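PDB 2ZWI: alpha-/beta-galactoside alpha-2,3-sialyltransferase from Photobacterium phosphoreum, which probably transfers sialic acid from a CMP-activated donor onto the 3-position of galactose in alpha- or beta-galactosides. Local coordinates for residues I62-N72 with I92-T103. Sequence-based numbering, arbitrary orientation. Where two conformers were deposited one is given.
Sequences IKSLDSMILTN and IIKSIEALGKKT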
loop_
_atom_site.group_PDB
_atom_site.type_symbol
_atom_site.label_atom_id
_atom_site.label_comp_id
_atom_site.label_asym_id
_atom_site.label_seq_id
_atom_site.Cartn_x
_atom_site.Cartn_y
_atom_site.Cartn_z
ATOM N N ILE A 62 14.591 10.476 -14.588
ATOM C CA ILE A 62 15.265 11.696 -14.167
ATOM C C ILE A 62 15.914 12.436 -15.354
ATOM O O ILE A 62 15.828 13.661 -15.446
ATOM C CB ILE A 62 16.280 11.394 -13.042
ATOM C CG1 ILE A 62 15.543 11.230 -11.701
ATOM C CG2 ILE A 62 17.346 12.483 -12.954
ATOM C CD1 ILE A 62 16.306 10.469 -10.645
ATOM N N LYS A 63 16.533 11.683 -16.259
ATOM C CA LYS A 63 17.127 12.227 -17.485
ATOM C C LYS A 63 16.106 13.002 -18.344
ATOM O O LYS A 63 16.392 14.107 -18.806
ATOM C CB LYS A 63 17.767 11.093 -18.293
ATOM C CG LYS A 63 18.472 11.530 -19.571
ATOM C CD LYS A 63 19.973 11.715 -19.379
ATOM C CE LYS A 63 20.628 12.269 -20.648
ATOM N NZ LYS A 63 20.410 11.401 -21.865
ATOM N N SER A 64 14.925 12.419 -18.543
ATOM C CA SER A 64 13.848 13.065 -19.295
ATOM C C SER A 64 13.229 14.232 -18.530
ATOM O O SER A 64 12.859 15.239 -19.135
ATOM C CB SER A 64 12.754 12.068 -19.644
ATOM O OG SER A 64 13.183 11.167 -20.648
ATOM N N LEU A 65 13.097 14.079 -17.211
ATOM C CA LEU A 65 12.609 15.158 -16.352
ATOM C C LEU A 65 13.502 16.389 -16.510
ATOM O O LEU A 65 13.023 17.477 -16.798
ATOM C CB LEU A 65 12.608 14.717 -14.882
ATOM C CG LEU A 65 11.538 15.233 -13.917
ATOM C CD1 LEU A 65 12.058 15.246 -12.476
ATOM C CD2 LEU A 65 10.948 16.582 -14.306
ATOM N N ASP A 66 14.803 16.186 -16.324
ATOM C CA ASP A 66 15.790 17.250 -16.396
ATOM C C ASP A 66 15.807 17.984 -17.740
ATOM O O ASP A 66 15.918 19.205 -17.771
ATOM C CB ASP A 66 17.181 16.695 -16.096
ATOM C CG ASP A 66 17.351 16.280 -14.649
ATOM O OD1 ASP A 66 16.469 16.564 -13.796
ATOM O OD2 ASP A 66 18.390 15.650 -14.366
ATOM N N SER A 67 15.710 17.254 -18.850
ATOM C CA SER A 67 15.706 17.927 -20.153
ATOM C C SER A 67 14.446 18.787 -20.323
ATOM O O SER A 67 14.513 19.893 -20.865
ATOM C CB SER A 67 15.919 16.951 -21.321
ATOM O OG SER A 67 14.866 16.016 -21.422
ATOM N N MET A 68 13.309 18.301 -19.830
ATOM C CA MET A 68 12.070 19.096 -19.840
ATOM C C MET A 68 12.217 20.394 -19.044
ATOM O O MET A 68 11.814 21.469 -19.515
ATOM C CB MET A 68 10.890 18.288 -19.308
ATOM C CG MET A 68 10.532 17.106 -20.186
ATOM S SD MET A 68 9.038 16.231 -19.692
ATOM C CE MET A 68 7.808 17.359 -20.343
ATOM N N ILE A 69 12.792 20.293 -17.842
ATOM C CA ILE A 69 13.027 21.470 -17.002
ATOM C C ILE A 69 13.983 22.453 -17.692
ATOM O O ILE A 69 13.832 23.672 -17.549
ATOM C CB ILE A 69 13.514 21.091 -15.581
ATOM C CG1 ILE A 69 12.383 20.402 -14.811
ATOM C CG2 ILE A 69 13.947 22.324 -14.799
ATOM C CD1 ILE A 69 12.841 19.609 -13.623
ATOM N N LEU A 70 14.939 21.918 -18.458
ATOM C CA LEU A 70 15.914 22.758 -19.164
ATOM C C LEU A 70 15.314 23.630 -20.281
ATOM O O LEU A 70 15.948 24.588 -20.731
ATOM C CB LEU A 70 17.108 21.931 -19.675
ATOM C CG LEU A 70 18.124 21.411 -18.638
ATOM C CD1 LEU A 70 19.336 20.830 -19.329
ATOM C CD2 LEU A 70 18.567 22.498 -17.663
ATOM N N THR A 71 14.093 23.308 -20.705
ATOM C CA THR A 71 13.369 24.102 -21.702
ATOM C C THR A 71 12.854 25.421 -21.122
ATOM O O THR A 71 12.411 26.306 -21.870
ATOM C CB THR A 71 12.171 23.327 -22.308
ATOM O OG1 THR A 71 11.132 23.192 -21.328
ATOM C CG2 THR A 71 12.604 21.941 -22.810
ATOM N N ASN A 72 12.904 25.532 -19.790
ATOM C CA ASN A 72 12.453 26.720 -19.043
ATOM C C ASN A 72 10.936 26.865 -18.950
ATOM O O ASN A 72 10.431 27.868 -18.446
ATOM C CB ASN A 72 13.073 28.008 -19.610
ATOM C CG ASN A 72 14.541 28.159 -19.254
ATOM O OD1 ASN A 72 15.398 28.312 -20.132
ATOM N ND2 ASN A 72 14.838 28.118 -17.962
ATOM N N ILE A 92 14.914 12.293 -6.948
ATOM C CA ILE A 92 14.218 13.121 -7.927
ATOM C C ILE A 92 14.290 14.601 -7.519
ATOM O O ILE A 92 14.635 15.455 -8.343
ATOM C CB ILE A 92 12.756 12.632 -8.180
ATOM C CG1 ILE A 92 12.767 11.237 -8.827
ATOM C CG2 ILE A 92 11.996 13.633 -9.084
ATOM C CD1 ILE A 92 11.472 10.398 -8.629
ATOM N N ILE A 93 14.008 14.901 -6.248
ATOM C CA ILE A 93 14.137 16.280 -5.739
ATOM C C ILE A 93 15.562 16.834 -5.914
ATOM O O ILE A 93 15.753 17.963 -6.381
ATOM C CB ILE A 93 13.718 16.413 -4.245
ATOM C CG1 ILE A 93 12.233 16.054 -4.039
ATOM C CG2 ILE A 93 13.977 17.833 -3.755
ATOM C CD1 ILE A 93 11.817 15.892 -2.543
ATOM N N LYS A 94 16.549 16.040 -5.504
ATOM C CA LYS A 94 17.968 16.355 -5.685
ATOM C C LYS A 94 18.275 16.802 -7.128
ATOM O O LYS A 94 18.907 17.837 -7.340
ATOM C CB LYS A 94 18.806 15.127 -5.283
ATOM C CG LYS A 94 20.335 15.265 -5.380
ATOM C CD LYS A 94 20.996 14.445 -4.258
ATOM C CE LYS A 94 21.500 13.080 -4.705
ATOM N NZ LYS A 94 23.015 13.008 -4.598
ATOM N N SER A 95 17.791 16.039 -8.108
ATOM C CA SER A 95 18.069 16.312 -9.521
ATOM C C SER A 95 17.419 17.616 -10.002
ATOM O O SER A 95 18.053 18.401 -10.709
ATOM C CB SER A 95 17.630 15.135 -10.393
ATOM O OG SER A 95 18.193 13.916 -9.928
ATOM N N ILE A 96 16.163 17.841 -9.612
ATOM C CA ILE A 96 15.446 19.093 -9.918
ATOM C C ILE A 96 16.125 20.336 -9.314
ATOM O O ILE A 96 16.362 21.325 -10.029
ATOM C CB ILE A 96 13.959 19.042 -9.447
ATOM C CG1 ILE A 96 13.189 17.943 -10.181
ATOM C CG2 ILE A 96 13.276 20.408 -9.639
ATOM C CD1 ILE A 96 11.830 17.646 -9.581
ATOM N N GLU A 97 16.412 20.288 -8.010
ATOM C CA GLU A 97 17.052 21.402 -7.282
ATOM C C GLU A 97 18.442 21.755 -7.822
ATOM O O GLU A 97 18.809 22.936 -7.873
ATOM C CB GLU A 97 17.175 21.096 -5.780
ATOM C CG GLU A 97 15.852 20.859 -5.030
ATOM C CD GLU A 97 15.094 22.141 -4.686
ATOM O OE1 GLU A 97 15.381 23.210 -5.282
ATOM O OE2 GLU A 97 14.197 22.081 -3.807
ATOM N N ALA A 98 19.203 20.727 -8.204
ATOM C CA ALA A 98 20.554 20.886 -8.766
ATOM C C ALA A 98 20.564 21.823 -9.970
ATOM O O ALA A 98 21.438 22.671 -10.089
ATOM C CB ALA A 98 21.130 19.535 -9.157
ATOM N N LEU A 99 19.570 21.656 -10.842
ATOM C CA LEU A 99 19.430 22.440 -12.059
ATOM C C LEU A 99 19.277 23.945 -11.796
ATOM O O LEU A 99 19.582 24.757 -12.670
ATOM C CB LEU A 99 18.282 21.907 -12.923
ATOM C CG LEU A 99 18.359 20.479 -13.470
ATOM C CD1 LEU A 99 17.071 20.136 -14.219
ATOM C CD2 LEU A 99 19.586 20.255 -14.371
ATOM N N GLY A 100 18.797 24.299 -10.600
ATOM C CA GLY A 100 18.660 25.698 -10.161
ATOM C C GLY A 100 17.739 26.542 -11.024
ATOM O O GLY A 100 18.006 27.727 -11.270
ATOM N N LYS A 101 16.646 25.934 -11.473
ATOM C CA LYS A 101 15.713 26.581 -12.397
ATOM C C LYS A 101 14.473 27.118 -11.685
ATOM O O LYS A 101 13.488 27.474 -12.333
ATOM C CB LYS A 101 15.306 25.593 -13.492
ATOM C CG LYS A 101 16.370 25.316 -14.550
ATOM C CD LYS A 101 16.323 26.382 -15.624
ATOM C CE LYS A 101 17.407 26.186 -16.672
ATOM N NZ LYS A 101 17.643 27.470 -17.406
ATOM N N LYS A 102 14.529 27.162 -10.352
ATOM C CA LYS A 102 13.444 27.688 -9.513
ATOM C C LYS A 102 12.101 26.969 -9.784
ATOM O O LYS A 102 11.047 27.593 -9.946
ATOM C CB LYS A 102 13.328 29.215 -9.677
ATOM C CG LYS A 102 14.563 30.007 -9.209
ATOM C CD LYS A 102 14.742 29.914 -7.700
ATOM C CE LYS A 102 15.712 30.960 -7.181
ATOM N NZ LYS A 102 15.486 31.187 -5.721
ATOM N N THR A 103 12.169 25.644 -9.841
ATOM C CA THR A 103 11.010 24.806 -10.102
ATOM C C THR A 103 10.254 24.606 -8.792
ATOM O O THR A 103 10.860 24.306 -7.768
ATOM C CB THR A 103 11.446 23.429 -10.679
ATOM O OG1 THR A 103 12.341 23.635 -11.778
ATOM C CG2 THR A 103 10.256 22.626 -11.156
#
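I62 and D66 on helix 58-70 lie beside I92 and I96 on helix 86-98; the two helices run the same way, and the axes of segments 62-70 and 92-98 approach to 10.1 Å and cross at -27°. The CA atoms of I62 and I92 are 6.5 Å apart, and further on I69 comes level with K101, in the turn after the second helix. L65 and I69 both press on I96: CD1 of L65 lies 3.7 Å from CG1 of I96, while CD1 of I69 reaches the same CG1, its side chain crossing that of I96 nearly at a right angle. With chi1 of I69 at -68°, CG1 lies beside the backbone N and CG2 is anti to it, which turns CG2 to the loop, 3.8 Å from CB of K101 and close to OG1 of T103. L99 reaches across toward helix 62-70, its CD1 set against I69 and 3.6 Å from OD1 of D66, so the carboxylate rests against a methyl group. In the conformer given, S95 packs against I62, its CB 3.7 Å from CG2 of I62. At the C-terminal end of the first helix, L70 CD2 meets L99 CD2 at 4.1 Å and also touches CE of K101. On the inner side, L65 packs on I5, I92 on V7 and V9, and I96 on V77, all strand residues. Helices 58-70 and 86-98 are thus neighbours on one face of the parallel sheet, flanking strand 74-82 in sequence, an arrangement characteristic of the Rossmann-like N-terminal domain of a GT-B glycosyltransferase.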